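Long-range contacts in leucine aminopeptidase A1, chloroplastic (Solanum lycopersicum, PDB 4KSI), which removes unsubstituted N-terminal amino acids, preferably leucine, from peptides by means of two magnesium ions per subunit, regulates wound signalling and has a role in insect defence: residues Ala38-Gln43 and Gln70-Glu75; Leu47-Thr52 and Ala141-Ser146; Lys300-Asp305 and Asp385-Leu390; Gly308-Val313 and Val381-Ala386. One frame throughout, in Å; residues are numbered along the deposited sequence. Where two conformers were deposited one is given.

Contact 1: residues Ala38-Gln43 and Gln70-Glu75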
loop_
_atom_site.group_PDB
_atom_site.type_symbol
_atom_site.label_atom_id
_atom_site.label_comp_id
_atom_site.label_asym_id
_atom_site.label_seq_id
_atom_site.Cartn_x
_atom_site.Cartn_y
_atom_site.Cartn_z
ATOM N N ALA A 38 -47.201 -38.658 -20.437
ATOM C CA ALA A 38 -46.050 -39.548 -20.444
ATOM C C ALA A 38 -44.903 -38.854 -21.164
ATOM O O ALA A 38 -45.096 -38.210 -22.217
ATOM C CB ALA A 38 -46.382 -40.890 -21.152
ATOM N N VAL A 39 -43.699 -38.943 -20.602
ATOM C CA VAL A 39 -42.601 -38.177 -21.122
ATOM C C VAL A 39 -42.272 -38.532 -22.571
ATOM O O VAL A 39 -41.919 -37.671 -23.388
ATOM C CB VAL A 39 -41.379 -38.357 -20.206
ATOM C CG1 VAL A 39 -40.118 -37.849 -20.880
ATOM C CG2 VAL A 39 -41.590 -37.661 -18.852
ATOM N N VAL A 40 -42.386 -39.806 -22.897
ATOM C CA VAL A 40 -42.100 -40.278 -24.243
ATOM C C VAL A 40 -43.095 -39.714 -25.283
ATOM O O VAL A 40 -42.780 -39.658 -26.477
ATOM C CB VAL A 40 -42.051 -41.828 -24.254
ATOM C CG1 VAL A 40 -43.447 -42.466 -24.379
ATOM C CG2 VAL A 40 -41.126 -42.341 -25.327
ATOM N N GLN A 41 -44.296 -39.316 -24.832
ATOM C CA GLN A 41 -45.358 -38.761 -25.703
ATOM C C GLN A 41 -45.214 -37.261 -25.901
ATOM O O GLN A 41 -45.769 -36.702 -26.841
ATOM C CB GLN A 41 -46.752 -38.998 -25.097
ATOM C CG GLN A 41 -47.484 -40.224 -25.599
ATOM C CD GLN A 41 -48.613 -40.670 -24.694
ATOM O OE1 GLN A 41 -49.435 -39.865 -24.176
ATOM N NE2 GLN A 41 -48.648 -41.960 -24.468
ATOM N N TRP A 42 -44.478 -36.595 -25.022
ATOM C CA TRP A 42 -44.496 -35.132 -25.044
ATOM C C TRP A 42 -43.845 -34.609 -26.307
ATOM O O TRP A 42 -42.879 -35.189 -26.758
ATOM C CB TRP A 42 -43.851 -34.551 -23.780
ATOM C CG TRP A 42 -43.883 -33.065 -23.782
ATOM C CD1 TRP A 42 -44.933 -32.221 -23.346
ATOM C CD2 TRP A 42 -42.832 -32.178 -24.264
ATOM N NE1 TRP A 42 -44.595 -30.897 -23.534
ATOM C CE2 TRP A 42 -43.328 -30.798 -24.051
ATOM C CE3 TRP A 42 -41.566 -32.373 -24.805
ATOM C CZ2 TRP A 42 -42.575 -29.683 -24.398
ATOM C CZ3 TRP A 42 -40.792 -31.237 -25.117
ATOM C CH2 TRP A 42 -41.301 -29.926 -24.931
ATOM N N GLN A 43 -44.339 -33.494 -26.850
ATOM C CA GLN A 43 -43.846 -32.912 -28.128
ATOM C C GLN A 43 -43.471 -31.461 -27.911
ATOM O O GLN A 43 -44.250 -30.718 -27.326
ATOM C CB GLN A 43 -44.979 -32.850 -29.176
ATOM C CG GLN A 43 -45.716 -34.135 -29.383
ATOM C CD GLN A 43 -45.155 -34.894 -30.545
ATOM O OE1 GLN A 43 -43.927 -35.059 -30.673
ATOM N NE2 GLN A 43 -46.049 -35.344 -31.434
ATOM N N GLN A 70 -34.507 -45.801 -19.831
ATOM C CA GLN A 70 -34.467 -47.045 -20.596
ATOM C C GLN A 70 -35.397 -46.911 -21.805
ATOM O O GLN A 70 -35.041 -47.226 -22.947
ATOM C CB GLN A 70 -34.901 -48.222 -19.707
ATOM C CG GLN A 70 -34.493 -49.604 -20.212
ATOM C CD GLN A 70 -34.917 -50.751 -19.286
ATOM O OE1 GLN A 70 -34.150 -51.684 -19.077
ATOM N NE2 GLN A 70 -36.141 -50.689 -18.750
ATOM N N GLN A 71 -36.585 -46.431 -21.527
ATOM C CA GLN A 71 -37.583 -46.230 -22.551
ATOM C C GLN A 71 -37.167 -45.184 -23.608
ATOM O O GLN A 71 -37.296 -45.436 -24.806
ATOM C CB GLN A 71 -38.878 -45.794 -21.891
ATOM C CG GLN A 71 -40.016 -45.711 -22.874
ATOM C CD GLN A 71 -41.265 -45.163 -22.235
ATOM O OE1 GLN A 71 -41.215 -44.199 -21.430
ATOM N NE2 GLN A 71 -42.401 -45.768 -22.573
ATOM N N LEU A 72 -36.703 -44.016 -23.162
ATOM C CA LEU A 72 -36.224 -42.995 -24.092
ATOM C C LEU A 72 -35.071 -43.530 -24.908
ATOM O O LEU A 72 -35.064 -43.342 -26.117
ATOM C CB LEU A 72 -35.822 -41.694 -23.392
ATOM C CG LEU A 72 -36.970 -40.985 -22.652
ATOM C CD1 LEU A 72 -36.474 -39.791 -21.844
ATOM C CD2 LEU A 72 -38.027 -40.489 -23.625
ATOM N N ASP A 73 -34.093 -44.187 -24.268
ATOM C CA ASP A 73 -32.943 -44.741 -25.017
ATOM C C ASP A 73 -33.418 -45.737 -26.071
ATOM O O ASP A 73 -32.915 -45.793 -27.199
ATOM C CB ASP A 73 -31.938 -45.434 -24.109
ATOM C CG ASP A 73 -30.592 -45.612 -24.795
ATOM O OD1 ASP A 73 -30.273 -44.703 -25.612
ATOM O OD2 ASP A 73 -29.881 -46.643 -24.539
ATOM N N SER A 74 -34.419 -46.522 -25.695
ATOM C CA SER A 74 -34.947 -47.557 -26.592
ATOM C C SER A 74 -35.600 -46.925 -27.830
ATOM O O SER A 74 -35.321 -47.343 -28.939
ATOM C CB SER A 74 -35.909 -48.446 -25.842
ATOM O OG SER A 74 -36.239 -49.465 -26.706
ATOM N N GLU A 75 -36.369 -45.852 -27.644
ATOM C CA GLU A 75 -36.869 -45.105 -28.790
ATOM C C GLU A 75 -35.767 -44.500 -29.630
ATOM O O GLU A 75 -35.905 -44.384 -30.838
ATOM C CB GLU A 75 -37.817 -43.996 -28.357
ATOM C CG GLU A 75 -39.057 -44.514 -27.646
ATOM C CD GLU A 75 -40.009 -45.215 -28.604
ATOM O OE1 GLU A 75 -40.630 -44.508 -29.434
ATOM O OE2 GLU A 75 -40.116 -46.469 -28.548
HETATM O O HOH W 1 -42.655 -41.908 -20.800
#
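Val40 lies against one flank of the helix 67-75, where Leu72 and Glu75 offer it carbon atoms and Gln71 offers its amide end. Starting at the branch point, Val40 CB sits 3.8 Å from Gln71 OE1. Its two methyls then part company. CG1 stands between the backbone N and the carbonyl carbon (chi1 83°), which sets it 3.9 Å from Gln71 NE2, near the amide end of Gln71, whose side chain crosses that of Val40 at about a right angle. CG2, anti to the backbone N, fits between two helix residues: it touches Glu75 CG at 3.8 Å and Leu72 CD2 at 4.0 Å. A compact branched residue suits this place, because its two methyls diverge, one to Gln71 and the other to Leu72 and Glu75. Glutamine suits its own, since its extended chain carries an amide that both packs on the valine and takes a water. This water donates to Gln71 OE1 over 2.8 Å and accepts from Val40 N over 3.0 Å, so loop and helix are joined through it. Val39 adds a looser touch, CG1 to Leu72 CD1 at 4.2 Å, and otherwise turns its side chain to Leu47, Ile49, Ala143 and Leu191 of the sheet. Within the loop, Gln41 N and Trp42 N bond back to Ala38 O and Val39 O, which coils residues 39-41 into a short helical turn. The arrangement is that of an alpha/beta domain, here the N-terminal one of the M17 family: the loop between strands 31-35 and 46-52 packs on the sheet through Val39 and Trp42, and the helix packs on the loop.

Contact 2: residues Leu47-Thr52 and Ala141-Ser146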
loop_
_atom_site.group_PDB
_atom_site.type_symbol
_atom_site.label_atom_id
_atom_site.label_comp_id
_atom_site.label_asym_id
_atom_site.label_seq_id
_atom_site.Cartn_x
_atom_site.Cartn_y
_atom_site.Cartn_z
ATOM N N LEU A 47 -36.779 -31.352 -24.181
ATOM C CA LEU A 47 -37.078 -32.000 -22.946
ATOM C C LEU A 47 -35.838 -32.104 -22.070
ATOM O O LEU A 47 -34.819 -32.684 -22.497
ATOM C CB LEU A 47 -37.642 -33.403 -23.269
ATOM C CG LEU A 47 -37.786 -34.349 -22.100
ATOM C CD1 LEU A 47 -38.923 -33.973 -21.158
ATOM C CD2 LEU A 47 -37.906 -35.780 -22.600
ATOM N N ALA A 48 -35.891 -31.506 -20.871
ATOM C CA ALA A 48 -34.815 -31.621 -19.889
ATOM C C ALA A 48 -35.166 -32.655 -18.813
ATOM O O ALA A 48 -36.265 -32.580 -18.215
ATOM C CB ALA A 48 -34.584 -30.292 -19.241
ATOM N N ILE A 49 -34.278 -33.634 -18.564
ATOM C CA ILE A 49 -34.536 -34.649 -17.543
ATOM C C ILE A 49 -33.536 -34.489 -16.396
ATOM O O ILE A 49 -32.338 -34.508 -16.621
ATOM C CB ILE A 49 -34.422 -36.084 -18.115
ATOM C CG1 ILE A 49 -35.413 -36.297 -19.282
ATOM C CG2 ILE A 49 -34.626 -37.147 -17.022
ATOM C CD1 ILE A 49 -36.870 -36.287 -18.870
ATOM N N GLY A 50 -34.025 -34.328 -15.164
ATOM C CA GLY A 50 -33.136 -34.293 -13.999
ATOM C C GLY A 50 -32.831 -35.733 -13.552
ATOM O O GLY A 50 -33.733 -36.515 -13.243
ATOM N N ALA A 51 -31.553 -36.087 -13.510
ATOM C CA ALA A 51 -31.139 -37.430 -13.165
ATOM C C ALA A 51 -30.090 -37.380 -12.033
ATOM O O ALA A 51 -29.050 -36.655 -12.128
ATOM C CB ALA A 51 -30.543 -38.090 -14.403
ATOM N N THR A 52 -30.309 -38.198 -11.017
ATOM C CA THR A 52 -29.330 -38.355 -9.940
ATOM C C THR A 52 -28.301 -39.385 -10.391
ATOM O O THR A 52 -28.499 -40.052 -11.408
ATOM C CB THR A 52 -29.971 -38.917 -8.663
ATOM O OG1 THR A 52 -30.396 -40.257 -8.927
ATOM C CG2 THR A 52 -31.161 -38.083 -8.228
ATOM N N ALA A 141 -40.088 -28.874 -21.775
ATOM C CA ALA A 141 -40.650 -29.650 -20.693
ATOM C C ALA A 141 -39.495 -30.045 -19.779
ATOM O O ALA A 141 -38.356 -30.149 -20.249
ATOM C CB ALA A 141 -41.331 -30.899 -21.248
ATOM N N VAL A 142 -39.792 -30.284 -18.502
ATOM C CA VAL A 142 -38.794 -30.787 -17.543
ATOM C C VAL A 142 -39.461 -31.936 -16.824
ATOM O O VAL A 142 -40.650 -31.835 -16.476
ATOM C CB VAL A 142 -38.425 -29.695 -16.504
ATOM C CG1 VAL A 142 -37.433 -30.227 -15.475
ATOM C CG2 VAL A 142 -37.796 -28.506 -17.236
ATOM N N ALA A 143 -38.722 -33.030 -16.621
ATOM C CA ALA A 143 -39.198 -34.133 -15.771
ATOM C C ALA A 143 -38.035 -34.637 -14.948
ATOM O O ALA A 143 -36.853 -34.390 -15.260
ATOM C CB ALA A 143 -39.733 -35.265 -16.620
ATOM N N LEU A 144 -38.363 -35.378 -13.897
ATOM C CA LEU A 144 -37.372 -36.114 -13.128
ATOM C C LEU A 144 -37.276 -37.537 -13.672
ATOM O O LEU A 144 -38.294 -38.128 -14.045
ATOM C CB LEU A 144 -37.758 -36.149 -11.655
ATOM C CG LEU A 144 -37.893 -34.785 -10.957
ATOM C CD1 LEU A 144 -38.102 -34.953 -9.428
ATOM C CD2 LEU A 144 -36.632 -33.936 -11.256
ATOM N N ALA A 145 -36.058 -38.094 -13.698
ATOM C CA ALA A 145 -35.879 -39.480 -14.158
ATOM C C ALA A 145 -36.609 -40.408 -13.195
ATOM O O ALA A 145 -37.065 -41.491 -13.585
ATOM C CB ALA A 145 -34.411 -39.847 -14.247
ATOM N N SER A 146 -36.703 -40.012 -11.927
ATOM C CA SER A 146 -37.409 -40.810 -10.933
ATOM C C SER A 146 -38.182 -39.960 -9.914
ATOM O O SER A 146 -37.660 -38.951 -9.421
ATOM C CB SER A 146 -36.432 -41.736 -10.197
ATOM O OG SER A 146 -37.127 -42.541 -9.265
HETATM O O HOH W 2 -34.507 -37.937 -10.760
#
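Neighbouring parallel strands of the N-terminal sheet meet here, with Leu47 paired to Ala141, Ala48 to Val142, Ile49 to Ala143 and Gly50 to Leu144. Ala48 and Gly50 make the bonds to this neighbour, while Leu47, Ile49 and Ala51 bond to strand 104-112. Ala48 N donates to Ala141 O at 2.9 Å, almost straight at 172°, and Ala48 O accepts from Ala143 N at 3.0 Å. Gly50 repeats the pattern, its N reaching Ala143 O at 2.8 Å and its O receiving Ala145 N at 2.8 Å; a water also donates to Gly50 O. Strand 104-112 runs the same way and continues through helix 119-134 into strand 139-144, a beta-alpha-beta crossover that passes over strand 46-52. The helix lies on the face of Ala48, Val142 and Leu144, packing through Ala128 and Leu124. Glycine suits position Gly50, since a beta carbon there would come within 3.3 Å of Leu144 CD2. On the other face, Leu47 CG is anti to the backbone N (chi1 169°), which brings CD1 to 3.9 Å from Ala141 CB. Ile49 CD1 meets Ala143 CB at 3.8 Å and its CG2 meets Ala145 CB at 3.9 Å; the small Ala141 and Ala143 admit Trp42, Val39 and Leu191 close to the backbone.

Contact 3: residues Lys300-Asp305 and Asp385-Leu390. With MG (magnesium ion), chain B; MG (magnesium ion), chain C; SO4 (sulfate ion), chain D.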
loop_
_atom_site.group_PDB
_atom_site.type_symbol
_atom_site.label_atom_id
_atom_site.label_comp_id
_atom_site.label_asym_id
_atom_site.label_seq_id
_atom_site.Cartn_x
_atom_site.Cartn_y
_atom_site.Cartn_z
ATOM N N LYS A 300 -31.671 -1.277 3.147
ATOM C CA LYS A 300 -30.708 -0.238 2.965
ATOM C C LYS A 300 -30.804 0.201 1.513
ATOM O O LYS A 300 -30.719 -0.625 0.594
ATOM C CB LYS A 300 -29.300 -0.784 3.238
ATOM C CG LYS A 300 -28.218 0.249 2.941
ATOM C CD LYS A 300 -26.815 -0.343 3.115
ATOM C CE LYS A 300 -25.775 0.607 2.542
ATOM N NZ LYS A 300 -24.418 0.013 2.693
ATOM N N GLY A 301 -30.977 1.503 1.298
ATOM C CA GLY A 301 -31.240 1.985 -0.034
ATOM C C GLY A 301 -30.245 3.052 -0.489
ATOM O O GLY A 301 -30.633 4.155 -0.918
ATOM N N LEU A 302 -28.971 2.691 -0.459
ATOM C CA LEU A 302 -27.924 3.566 -1.010
ATOM C C LEU A 302 -27.859 3.279 -2.518
ATOM O O LEU A 302 -27.227 2.281 -2.957
ATOM C CB LEU A 302 -26.563 3.301 -0.299
ATOM C CG LEU A 302 -26.284 4.163 0.962
ATOM C CD1 LEU A 302 -25.964 5.611 0.577
ATOM C CD2 LEU A 302 -27.525 4.191 1.863
ATOM N N THR A 303 -28.420 4.182 -3.327
ATOM C CA THR A 303 -28.465 3.946 -4.740
ATOM C C THR A 303 -27.068 4.045 -5.373
ATOM O O THR A 303 -26.818 3.517 -6.501
ATOM C CB THR A 303 -29.474 4.901 -5.424
ATOM O OG1 THR A 303 -29.033 6.249 -5.261
ATOM C CG2 THR A 303 -30.925 4.722 -4.877
ATOM N N PHE A 304 -26.178 4.748 -4.680
ATOM C CA PHE A 304 -24.737 4.672 -4.936
ATOM C C PHE A 304 -23.982 5.014 -3.666
ATOM O O PHE A 304 -24.415 5.871 -2.877
ATOM C CB PHE A 304 -24.236 5.603 -6.064
ATOM C CG PHE A 304 -22.801 5.318 -6.430
ATOM C CD1 PHE A 304 -22.469 4.136 -7.120
ATOM C CD2 PHE A 304 -21.768 6.132 -5.962
ATOM C CE1 PHE A 304 -21.121 3.804 -7.379
ATOM C CE2 PHE A 304 -20.448 5.843 -6.248
ATOM C CZ PHE A 304 -20.126 4.669 -6.950
ATOM N N ASP A 305 -22.810 4.413 -3.479
ATOM C CA ASP A 305 -21.995 4.717 -2.303
ATOM C C ASP A 305 -20.562 4.927 -2.735
ATOM O O ASP A 305 -19.847 3.961 -3.059
ATOM C CB ASP A 305 -22.058 3.571 -1.291
ATOM C CG ASP A 305 -21.205 3.832 -0.040
ATOM O OD1 ASP A 305 -20.816 4.995 0.235
ATOM O OD2 ASP A 305 -20.904 2.840 0.695
ATOM N N ASP A 385 -17.831 6.145 5.250
ATOM C CA ASP A 385 -18.147 5.004 4.422
ATOM C C ASP A 385 -18.916 3.919 5.216
ATOM O O ASP A 385 -19.260 2.844 4.692
ATOM C CB ASP A 385 -16.881 4.427 3.793
ATOM C CG ASP A 385 -17.203 3.404 2.680
ATOM O OD1 ASP A 385 -18.385 3.298 2.174
ATOM O OD2 ASP A 385 -16.294 2.700 2.284
ATOM N N ALA A 386 -19.178 4.179 6.498
ATOM C CA ALA A 386 -20.094 3.324 7.230
ATOM C C ALA A 386 -21.421 4.105 7.365
ATOM O O ALA A 386 -21.927 4.339 8.481
ATOM C CB ALA A 386 -19.486 2.907 8.591
ATOM N N GLU A 387 -21.991 4.481 6.219
ATOM C CA GLU A 387 -23.107 5.443 6.141
ATOM C C GLU A 387 -24.430 4.702 6.102
ATOM O O GLU A 387 -25.469 5.241 6.468
ATOM C CB GLU A 387 -22.964 6.312 4.858
ATOM C CG GLU A 387 -23.420 5.616 3.548
ATOM C CD GLU A 387 -22.612 4.358 3.191
ATOM O OE1 GLU A 387 -21.348 4.310 3.316
ATOM O OE2 GLU A 387 -23.244 3.355 2.772
ATOM N N GLY A 388 -24.399 3.447 5.676
ATOM C CA GLY A 388 -25.642 2.685 5.558
ATOM C C GLY A 388 -26.292 2.498 6.912
ATOM O O GLY A 388 -27.542 2.628 7.055
ATOM N N ARG A 389 -25.476 2.236 7.934
ATOM C CA ARG A 389 -26.059 2.067 9.259
ATOM C C ARG A 389 -26.693 3.384 9.804
ATOM O O ARG A 389 -27.585 3.310 10.644
ATOM C CB ARG A 389 -25.012 1.517 10.239
ATOM C CG ARG A 389 -23.843 2.509 10.476
ATOM C CD ARG A 389 -22.632 1.745 11.089
ATOM N NE ARG A 389 -22.089 0.777 10.146
ATOM C CZ ARG A 389 -21.138 -0.130 10.445
ATOM N NH1 ARG A 389 -20.587 -0.179 11.684
ATOM N NH2 ARG A 389 -20.706 -0.931 9.501
ATOM N N LEU A 390 -26.225 4.553 9.348
ATOM C CA LEU A 390 -26.791 5.853 9.760
ATOM C C LEU A 390 -28.169 6.014 9.101
ATOM O O LEU A 390 -29.091 6.444 9.759
ATOM C CB LEU A 390 -25.885 7.004 9.263
ATOM C CG LEU A 390 -24.416 7.062 9.773
ATOM C CD1 LEU A 390 -23.660 8.284 9.213
ATOM C CD2 LEU A 390 -24.418 7.113 11.305
HETATM MG MG MG B . -20.320 2.723 2.655
HETATM MG MG MG C . -22.909 1.512 1.823
HETATM S S SO4 D . -22.557 0.662 6.294
HETATM O O1 SO4 D . -22.266 1.646 5.214
HETATM O O2 SO4 D . -23.467 -0.085 5.366
HETATM O O3 SO4 D . -21.425 -0.249 6.640
HETATM O O4 SO4 D . -22.954 1.170 7.570
HETATM O O HOH W 3 -20.770 0.995 2.974
#
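A lysine serves as a metal ligand: Lys300 NZ binds one magnesium ion at 2.3 Å, and Glu387 OE2 holds the same ion from across the contact. Extended from CB outward (chi1 175°), the lysine runs past Gly388, its CE 3.7 Å from Gly388 CA, where any beta carbon would collide with it. Glu387 spans the ions, its OE1 2.0 Å from the second, which Asp385 chelates through O and OD1. Asp305 OD2 bridges too, 2.0 Å from the second ion and a longer 2.7 Å from the first, which Asp325 also binds; Asp305 OD1 is fixed by Gly307 N and Asn358 ND2. A water bridges the ions, closer to the second, and donates to O1 of a sulfate, probably from the crystallisation liquor. The sulfate sits at the edge of the Arg389 guanidinium, taking NE on O4 at 2.7 Å and NH2 on O3 at 3.0 Å, while Arg389 N donates to O4 and Gly388 N to O1. A leucine in place of Arg389 would probably cost O3 its NH2 donor and O4 its NE donor, leaving backbone N-H groups to hold the anion. Metal binding implies that the Lys300 amine is probably neutral, and the sulfate may mark where the arginine, as in relatives, holds bicarbonate.

Contact 4: residues Gly308-Val313 and Val381-Ala386. With MG (magnesium ion), chain B.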
loop_
_atom_site.group_PDB
_atom_site.type_symbol
_atom_site.label_atom_id
_atom_site.label_comp_id
_atom_site.label_asym_id
_atom_site.label_seq_id
_atom_site.Cartn_x
_atom_site.Cartn_y
_atom_site.Cartn_z
ATOM N N GLY A 308 -18.145 8.681 0.435
ATOM C CA GLY A 308 -18.164 10.077 0.935
ATOM C C GLY A 308 -16.715 10.507 1.112
ATOM O O GLY A 308 -15.810 9.983 0.409
ATOM N N TYR A 309 -16.451 11.454 2.034
ATOM C CA TYR A 309 -15.042 11.869 2.257
ATOM C C TYR A 309 -14.064 10.700 2.582
ATOM O O TYR A 309 -12.868 10.768 2.239
ATOM C CB TYR A 309 -14.913 13.009 3.287
ATOM C CG TYR A 309 -15.194 14.360 2.602
ATOM C CD1 TYR A 309 -14.182 15.013 1.853
ATOM C CD2 TYR A 309 -16.470 14.929 2.639
ATOM C CE1 TYR A 309 -14.440 16.228 1.173
ATOM C CE2 TYR A 309 -16.730 16.145 1.988
ATOM C CZ TYR A 309 -15.713 16.788 1.243
ATOM O OH TYR A 309 -15.997 17.973 0.582
ATOM N N ASN A 310 -14.578 9.641 3.210
ATOM C CA ASN A 310 -13.818 8.410 3.338
ATOM C C ASN A 310 -14.001 7.625 2.022
ATOM O O ASN A 310 -14.533 6.490 1.993
ATOM C CB ASN A 310 -14.331 7.614 4.548
ATOM C CG ASN A 310 -13.757 8.141 5.887
ATOM O OD1 ASN A 310 -12.550 7.905 6.237
ATOM N ND2 ASN A 310 -14.581 8.811 6.637
ATOM N N LEU A 311 -13.578 8.235 0.931
ATOM C CA LEU A 311 -13.720 7.671 -0.414
ATOM C C LEU A 311 -13.199 6.197 -0.487
ATOM O O LEU A 311 -12.082 5.878 0.025
ATOM C CB LEU A 311 -12.847 8.529 -1.369
ATOM C CG LEU A 311 -12.965 8.172 -2.865
ATOM C CD1 LEU A 311 -14.408 8.257 -3.437
ATOM C CD2 LEU A 311 -11.989 9.097 -3.599
ATOM N N LYS A 312 -13.970 5.345 -1.154
ATOM C CA LYS A 312 -13.524 3.980 -1.487
ATOM C C LYS A 312 -12.329 3.994 -2.440
ATOM O O LYS A 312 -12.440 4.450 -3.585
ATOM C CB LYS A 312 -14.713 3.240 -2.113
ATOM C CG LYS A 312 -15.814 2.908 -1.115
ATOM C CD LYS A 312 -17.018 2.269 -1.814
ATOM C CE LYS A 312 -18.190 2.041 -0.834
ATOM N NZ LYS A 312 -17.694 1.131 0.283
ATOM N N VAL A 313 -11.163 3.617 -1.957
ATOM C CA VAL A 313 -9.914 3.648 -2.757
ATOM C C VAL A 313 -9.200 2.286 -2.673
ATOM O O VAL A 313 -9.508 1.479 -1.802
ATOM C CB VAL A 313 -8.929 4.768 -2.283
ATOM C CG1 VAL A 313 -9.531 6.118 -2.523
ATOM C CG2 VAL A 313 -8.521 4.549 -0.810
ATOM N N VAL A 381 -19.312 10.296 13.501
ATOM C CA VAL A 381 -19.119 9.583 12.250
ATOM C C VAL A 381 -17.633 9.487 11.956
ATOM O O VAL A 381 -17.122 10.303 11.188
ATOM C CB VAL A 381 -19.909 10.238 11.073
ATOM C CG1 VAL A 381 -19.740 9.426 9.755
ATOM C CG2 VAL A 381 -21.388 10.311 11.449
ATOM N N ASN A 382 -16.946 8.488 12.565
ATOM C CA ASN A 382 -15.500 8.405 12.406
ATOM C C ASN A 382 -15.154 7.831 11.056
ATOM O O ASN A 382 -13.983 7.856 10.691
ATOM C CB ASN A 382 -14.792 7.603 13.549
ATOM C CG ASN A 382 -15.305 6.192 13.686
ATOM O OD1 ASN A 382 -16.518 5.940 13.568
ATOM N ND2 ASN A 382 -14.387 5.231 13.948
ATOM N N ASN A 383 -16.142 7.310 10.301
ATOM C CA ASN A 383 -15.858 6.905 8.902
ATOM C C ASN A 383 -17.114 7.112 8.075
ATOM O O ASN A 383 -18.141 6.523 8.388
ATOM C CB ASN A 383 -15.395 5.420 8.824
ATOM C CG ASN A 383 -14.857 5.026 7.429
ATOM O OD1 ASN A 383 -15.446 5.360 6.379
ATOM N ND2 ASN A 383 -13.719 4.290 7.413
ATOM N N THR A 384 -17.073 7.964 7.066
ATOM C CA THR A 384 -18.304 8.257 6.331
ATOM C C THR A 384 -18.695 7.150 5.389
ATOM O O THR A 384 -19.741 7.231 4.754
ATOM C CB THR A 384 -18.193 9.564 5.486
ATOM O OG1 THR A 384 -17.192 9.392 4.469
ATOM C CG2 THR A 384 -17.808 10.768 6.409
ATOM N N ASP A 385 -17.831 6.145 5.250
ATOM C CA ASP A 385 -18.147 5.004 4.422
ATOM C C ASP A 385 -18.916 3.919 5.216
ATOM O O ASP A 385 -19.260 2.844 4.692
ATOM C CB ASP A 385 -16.881 4.427 3.793
ATOM C CG ASP A 385 -17.203 3.404 2.680
ATOM O OD1 ASP A 385 -18.385 3.298 2.174
ATOM O OD2 ASP A 385 -16.294 2.700 2.284
ATOM N N ALA A 386 -19.178 4.179 6.498
ATOM C CA ALA A 386 -20.094 3.324 7.230
ATOM C C ALA A 386 -21.421 4.105 7.365
ATOM O O ALA A 386 -21.927 4.339 8.481
ATOM C CB ALA A 386 -19.486 2.907 8.591
HETATM MG MG MG B . -20.320 2.723 2.655
HETATM O O HOH W 4 -13.797 3.841 2.297
HETATM O O HOH W 3 -20.770 0.995 2.974
#
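The rim of the magnesium site is built here from two loops, with Lys312, the predicted active-site lysine, meeting the metal ligand Asp385. Lys312 NZ forms a salt bridge to the carboxylate, donating to the syn side of both oxygens, OD2 at 2.9 Å and OD1 at 3.0 Å. The lysine chain bends at its last torsion (chi4 -59°), which turns NZ in between them. A methionine in its place would probably leave both oxygens of Asp385 without their ammonium partner, with the metal on OD1 and a water on OD2 remaining. That water also donates to Asn310 O. Asp385 is presented by a type I turn from Asn383 to Ala386, joined to an Asx turn in which Asn383 OD1 accepts Asp385 N at 2.8 Å. Facing it, Asn310 centres an inverse gamma turn. The amide planes of Asn310 and Asn383 stack, 28° apart, with Asn383 OD1 3.1 Å from Asn310 CB. Asn310 N gives a nearly straight bond (167°) to Thr384 OG1 at 2.9 Å, and that hydroxyl also bonds Gly307 O, so threonine suits a place needing both roles. Gly308 passes so close to Thr384 OG1 that a beta carbon would clash. Tyr309 OH bonds Ser361 O of its own chain and Ile360 N of a neighbouring subunit.

Overall arrangement
Contacts 1 and 2 come first along the chain, in the N-terminal domain; contacts 3 and 4 follow in the catalytic domain, on the opposite side of the chain's centre. The segments of the first two alternate, strand 46-52 being followed by helix 67-75. Their centres are about 12 Å apart and they touch, Trp42 and Val39 lying on Ala141, Leu47 and Ala143, so that the loop covers the sheet. Contacts 3 and 4, about 10 Å apart between centres, end on the same stretch before helix 388-401 and share Asp385, a magnesium ion and its water, so two loops and a strand end build one metal site. Contacts 2 and 3 lie about 44 Å apart between centres, keeping that site far from the N-terminal sheet.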